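Mec-8 protein (Caenorhabditis elegans, PDB 6DG0) probably binds RNA as a nuclear splicing factor; this chain is its C-terminal RNA recognition motif, crystallised with a short DNA strand. Local coordinates at residues 19-24 with 28-33; 33-36 with 41-44. The protein carries 2 engineered substitutions. One frame throughout, in Å; residues are numbered along the deposited sequence.

Both interactions use strand 30-37 and meet at L33, but interaction 1 lies on the helix side of the four-stranded RRM sheet, while interaction 2 is pairing within it and carries side chains on both faces. Interaction 1 (19-24 with 28-33) is core: helix 17-24 packs on the strand through carbon-to-carbon contacts, without a hydrogen bond between the two segments. Interaction 2 (33-36 with 41-44) joins the strand to its hairpin neighbour 42-48 by paired backbone bonds; it is partly buried, and on one face H36 and R34 meet nucleotides of chain D. The two touch on the helix side, where L20 CD2 reaches A44 CB at 3.6 Å, so the apolar layer runs on from one into the other.

Interaction 1. Residues 19-24 with 28-33; sequences TLRGVF and SGFTRL
R21 lies opposite L33 and F24 opposite F30, by their nearest CA atoms, along helix 19-24 and strand 30-33, which run nearly antiparallel at 157° with their axes 9.4 Å apart. The strand begins with a classic beta bulge, T31 and R32 both facing E47. F30 and L33 aim at the helix. L33 CD1 is the chief point of contact, 3.6 Å from L20 CG and also close to L20 CD2, the two leucines crossing at about a right angle; at 4.4 Å it just reaches F24 CD1. With CG anti to its backbone N (chi1 173°), F30 brings its ring against the helix, between R21 and F24, where CD1 lies 4.0 Å from F24 CB and CZ 4.0 Å from R21 CG. F24 O sits 3.7 Å from F30 CB and is hydrogen-bonded to Y48 OH. R21 meets the ring with CG, and its chain bends at chi3 (-60°) to bring NH1 to a salt bridge with D18. F24 itself leads on to V8 and L61. The contact is therefore almost wholly apolar: the first RRM helix is held on the sheet by side-chain fit, and the polar groups R21 NH1 and F24 O are bound outside the two segments, by D18 and Y48.

Interaction 2. Residues 33-36 with 41-44; sequences LRLH and SAVA. Engineered in segment 41-44: A42 (natural residue Cys). With nucleotides of chain D.
A42, engineered from the natural cysteine, meets H36 and L35 across the hairpin of strands 33-36 and 42-44, which are antiparallel with axes 4.9 Å apart. Its CB lies 3.3 Å from H36 O and also touches L35 CD1. V43 next forms the hydrogen-bonded pair with H36: H36 N to V43 O and V43 N to H36 O are both 3.1 Å, the first nearly straight at 167°. On the same face the two side chains lie side by side, V43 CG2 at the edge of the imidazole in its plane, 4.0 Å from ND1; V43 also touches F7 of strand 4-11. A chi1 of 164° swings the imidazole of H36 away from the backbone N, and one face of the ring lies against the DA4 sugar of chain D, C4' standing 3.7 Å above the plane of the H36 ring and over its centre. Replacing H36 with an alanine would probably leave the DA4 sugar without the ring face it rests on, and V43 CG2 without the imidazole edge beside it. A44 is the non-hydrogen-bonded partner of L35; its CB packs 4.2 Å from L35 CD1 on the helix side, and its CA makes a CA-H...O contact with R34 O. R34, bent at chi2 and chi3, carries its guanidinium to DC5 of chain D, whose O2 lies over one face, 3.3 Å from R34 NE. Strand 42-48 corresponds to the RNP1 strand of RRMs. Backbone bonds thus fix the hairpin, apolar carbons pack on the face turned to the helix, and imidazole and guanidinium receive sugar and base on the other.

Interaction 1. Residues 19-24 with 28-33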
# COMPACT_ATOMS: atom_id res chain seq x y z
N THR A 19 -10.03 -5.49 2.93
CA THR A 19 -9.08 -6.58 2.74
C THR A 19 -7.66 -6.06 2.73
O THR A 19 -6.78 -6.60 3.41
CB THR A 19 -9.34 -7.33 1.42
OG1 THR A 19 -10.67 -7.87 1.43
CG2 THR A 19 -8.34 -8.46 1.24
N LEU A 20 -7.44 -5.01 1.96
CA LEU A 20 -6.12 -4.41 1.82
C LEU A 20 -5.67 -3.77 3.12
O LEU A 20 -4.49 -3.81 3.47
CB LEU A 20 -6.12 -3.37 0.70
CG LEU A 20 -4.74 -2.98 0.19
CD1 LEU A 20 -3.98 -4.20 -0.30
CD2 LEU A 20 -4.88 -1.95 -0.92
N ARG A 21 -6.62 -3.18 3.84
CA ARG A 21 -6.36 -2.59 5.14
C ARG A 21 -5.87 -3.66 6.12
O ARG A 21 -4.92 -3.43 6.87
CB ARG A 21 -7.60 -1.89 5.69
CG ARG A 21 -7.41 -1.23 7.04
CD ARG A 21 -8.64 -0.43 7.45
NE ARG A 21 -8.94 0.63 6.48
CZ ARG A 21 -9.94 0.59 5.60
NH1 ARG A 21 -10.75 -0.46 5.56
NH2 ARG A 21 -10.12 1.60 4.77
N GLY A 22 -6.50 -4.83 6.09
CA GLY A 22 -6.08 -5.94 6.92
C GLY A 22 -4.63 -6.35 6.69
O GLY A 22 -3.96 -6.81 7.61
N VAL A 23 -4.15 -6.18 5.46
CA VAL A 23 -2.77 -6.50 5.13
C VAL A 23 -1.77 -5.54 5.76
O VAL A 23 -0.80 -5.96 6.39
CB VAL A 23 -2.55 -6.49 3.59
CG1 VAL A 23 -1.07 -6.65 3.26
CG2 VAL A 23 -3.38 -7.56 2.92
N PHE A 24 -2.01 -4.24 5.58
CA PHE A 24 -1.09 -3.20 6.03
C PHE A 24 -1.28 -2.75 7.48
O PHE A 24 -0.33 -2.27 8.11
CB PHE A 24 -1.18 -2.00 5.08
CG PHE A 24 -0.68 -2.30 3.69
CD1 PHE A 24 -1.51 -2.88 2.75
CD2 PHE A 24 0.62 -1.99 3.33
CE1 PHE A 24 -1.05 -3.17 1.48
CE2 PHE A 24 1.09 -2.27 2.06
CZ PHE A 24 0.25 -2.86 1.13
N SER A 28 3.16 -1.92 12.39
CA SER A 28 3.18 -0.75 13.27
C SER A 28 3.22 0.57 12.51
O SER A 28 3.97 0.73 11.55
CB SER A 28 4.37 -0.84 14.22
OG SER A 28 4.40 0.28 15.09
N GLY A 29 2.39 1.52 12.95
CA GLY A 29 2.41 2.87 12.42
C GLY A 29 1.44 3.15 11.29
O GLY A 29 1.46 4.24 10.71
N PHE A 30 0.58 2.18 10.98
CA PHE A 30 -0.41 2.34 9.91
C PHE A 30 -1.41 3.46 10.22
O PHE A 30 -2.12 3.40 11.22
CB PHE A 30 -1.17 1.03 9.67
CG PHE A 30 -2.31 1.17 8.70
CD1 PHE A 30 -2.08 1.15 7.33
CD2 PHE A 30 -3.61 1.31 9.15
CE1 PHE A 30 -3.12 1.28 6.44
CE2 PHE A 30 -4.66 1.44 8.26
CZ PHE A 30 -4.42 1.42 6.90
N THR A 31 -1.45 4.47 9.36
CA THR A 31 -2.39 5.57 9.56
C THR A 31 -3.63 5.47 8.67
O THR A 31 -4.75 5.43 9.17
CB THR A 31 -1.72 6.93 9.31
OG1 THR A 31 -0.47 6.99 10.03
CG2 THR A 31 -2.62 8.06 9.78
N ARG A 32 -3.42 5.42 7.36
CA ARG A 32 -4.54 5.44 6.42
C ARG A 32 -4.18 4.90 5.03
O ARG A 32 -3.01 4.89 4.63
CB ARG A 32 -5.10 6.85 6.29
CG ARG A 32 -4.07 7.91 5.99
CD ARG A 32 -4.56 9.27 6.48
NE ARG A 32 -3.58 10.33 6.24
CZ ARG A 32 -3.71 11.25 5.29
NH1 ARG A 32 -2.78 12.18 5.14
NH2 ARG A 32 -4.78 11.25 4.50
N LEU A 33 -5.20 4.44 4.31
CA LEU A 33 -5.03 3.83 2.99
C LEU A 33 -6.02 4.42 1.97
O LEU A 33 -7.16 4.73 2.30
CB LEU A 33 -5.21 2.31 3.10
CG LEU A 33 -5.32 1.43 1.85
CD1 LEU A 33 -4.72 0.07 2.15
CD2 LEU A 33 -6.76 1.28 1.39

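Interaction 2. Residues 33-36 with 41-44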
# COMPACT_ATOMS: atom_id res chain seq x y z
N LEU A 33 -5.20 4.44 4.31
CA LEU A 33 -5.03 3.83 2.99
C LEU A 33 -6.02 4.42 1.97
O LEU A 33 -7.16 4.73 2.30
CB LEU A 33 -5.21 2.31 3.10
CG LEU A 33 -5.32 1.43 1.85
CD1 LEU A 33 -4.72 0.07 2.15
CD2 LEU A 33 -6.76 1.28 1.39
N ARG A 34 -5.56 4.57 0.73
CA ARG A 34 -6.44 4.98 -0.36
C ARG A 34 -6.30 4.05 -1.56
O ARG A 34 -5.20 3.80 -2.04
CB ARG A 34 -6.18 6.42 -0.79
CG ARG A 34 -6.74 7.46 0.17
CD ARG A 34 -5.83 8.66 0.34
NE ARG A 34 -6.34 9.82 -0.39
CZ ARG A 34 -7.14 10.74 0.14
NH1 ARG A 34 -7.54 10.63 1.41
NH2 ARG A 34 -7.56 11.77 -0.58
N LEU A 35 -7.45 3.57 -2.03
CA LEU A 35 -7.51 2.60 -3.12
C LEU A 35 -8.06 3.28 -4.37
O LEU A 35 -9.20 3.75 -4.39
CB LEU A 35 -8.36 1.40 -2.73
CG LEU A 35 -8.48 0.25 -3.73
CD1 LEU A 35 -7.11 -0.29 -4.09
CD2 LEU A 35 -9.37 -0.85 -3.18
N HIS A 36 -7.25 3.31 -5.42
CA HIS A 36 -7.59 4.06 -6.62
C HIS A 36 -7.60 3.17 -7.85
O HIS A 36 -6.71 2.34 -8.04
CB HIS A 36 -6.61 5.21 -6.83
CG HIS A 36 -6.64 5.79 -8.21
ND1 HIS A 36 -5.68 5.49 -9.16
CD2 HIS A 36 -7.51 6.63 -8.80
CE1 HIS A 36 -5.96 6.14 -10.27
NE2 HIS A 36 -7.07 6.84 -10.09
N SER A 41 -6.59 -2.70 -13.76
CA SER A 41 -6.21 -3.05 -12.38
C SER A 41 -5.98 -1.81 -11.51
O SER A 41 -5.71 -0.72 -12.02
CB SER A 41 -4.98 -3.96 -12.38
OG SER A 41 -3.81 -3.24 -12.73
N ALA A 42 -6.09 -1.97 -10.19
CA ALA A 42 -5.96 -0.86 -9.25
C ALA A 42 -4.58 -0.73 -8.58
O ALA A 42 -3.79 -1.67 -8.56
CB ALA A 42 -7.03 -0.97 -8.18
N VAL A 43 -4.29 0.47 -8.08
CA VAL A 43 -3.10 0.72 -7.26
C VAL A 43 -3.55 1.26 -5.90
O VAL A 43 -4.73 1.55 -5.71
CB VAL A 43 -2.15 1.74 -7.92
CG1 VAL A 43 -1.79 1.32 -9.33
CG2 VAL A 43 -2.76 3.14 -7.90
N ALA A 44 -2.62 1.37 -4.96
CA ALA A 44 -2.97 1.85 -3.62
C ALA A 44 -1.89 2.73 -3.02
O ALA A 44 -0.70 2.53 -3.26
CB ALA A 44 -3.26 0.68 -2.71
P DC D 5 -7.38 11.89 -8.17
OP1 DC D 5 -8.73 11.48 -8.61
OP2 DC D 5 -6.61 12.85 -8.99
O5' DC D 5 -7.48 12.48 -6.69
C5' DC D 5 -8.14 11.73 -5.68
C4' DC D 5 -7.77 12.24 -4.29
O4' DC D 5 -6.37 11.98 -4.04
C3' DC D 5 -7.97 13.74 -4.05
O3' DC D 5 -9.01 13.93 -3.10
C2' DC D 5 -6.61 14.23 -3.51
C1' DC D 5 -5.91 12.94 -3.13
N1 DC D 5 -4.42 13.01 -3.21
C2 DC D 5 -3.67 12.69 -2.07
O2 DC D 5 -4.25 12.35 -1.04
N3 DC D 5 -2.32 12.76 -2.15
C4 DC D 5 -1.73 13.13 -3.28
N4 DC D 5 -0.39 13.18 -3.30
C5 DC D 5 -2.48 13.46 -4.45
C6 DC D 5 -3.81 13.39 -4.37
P DA D 4 -1.25 10.03 -10.46
OP1 DA D 4 -1.47 9.64 -11.87
OP2 DA D 4 -0.48 11.25 -10.15
O5' DA D 4 -2.66 10.15 -9.72
C5' DA D 4 -3.56 9.04 -9.68
C4' DA D 4 -4.55 9.19 -8.53
O4' DA D 4 -3.90 8.84 -7.29
C3' DA D 4 -5.10 10.61 -8.34
O3' DA D 4 -6.48 10.57 -8.00
C2' DA D 4 -4.24 11.16 -7.20
C1' DA D 4 -3.96 9.91 -6.37
N9 DA D 4 -2.69 9.98 -5.66
C8 DA D 4 -1.46 10.24 -6.20
N7 DA D 4 -0.49 10.24 -5.32
C5 DA D 4 -1.12 9.96 -4.12
C6 DA D 4 -0.64 9.83 -2.80
N6 DA D 4 0.65 9.96 -2.47
N1 DA D 4 -1.54 9.55 -1.83
C2 DA D 4 -2.83 9.42 -2.17
N3 DA D 4 -3.40 9.52 -3.37
C4 DA D 4 -2.48 9.80 -4.31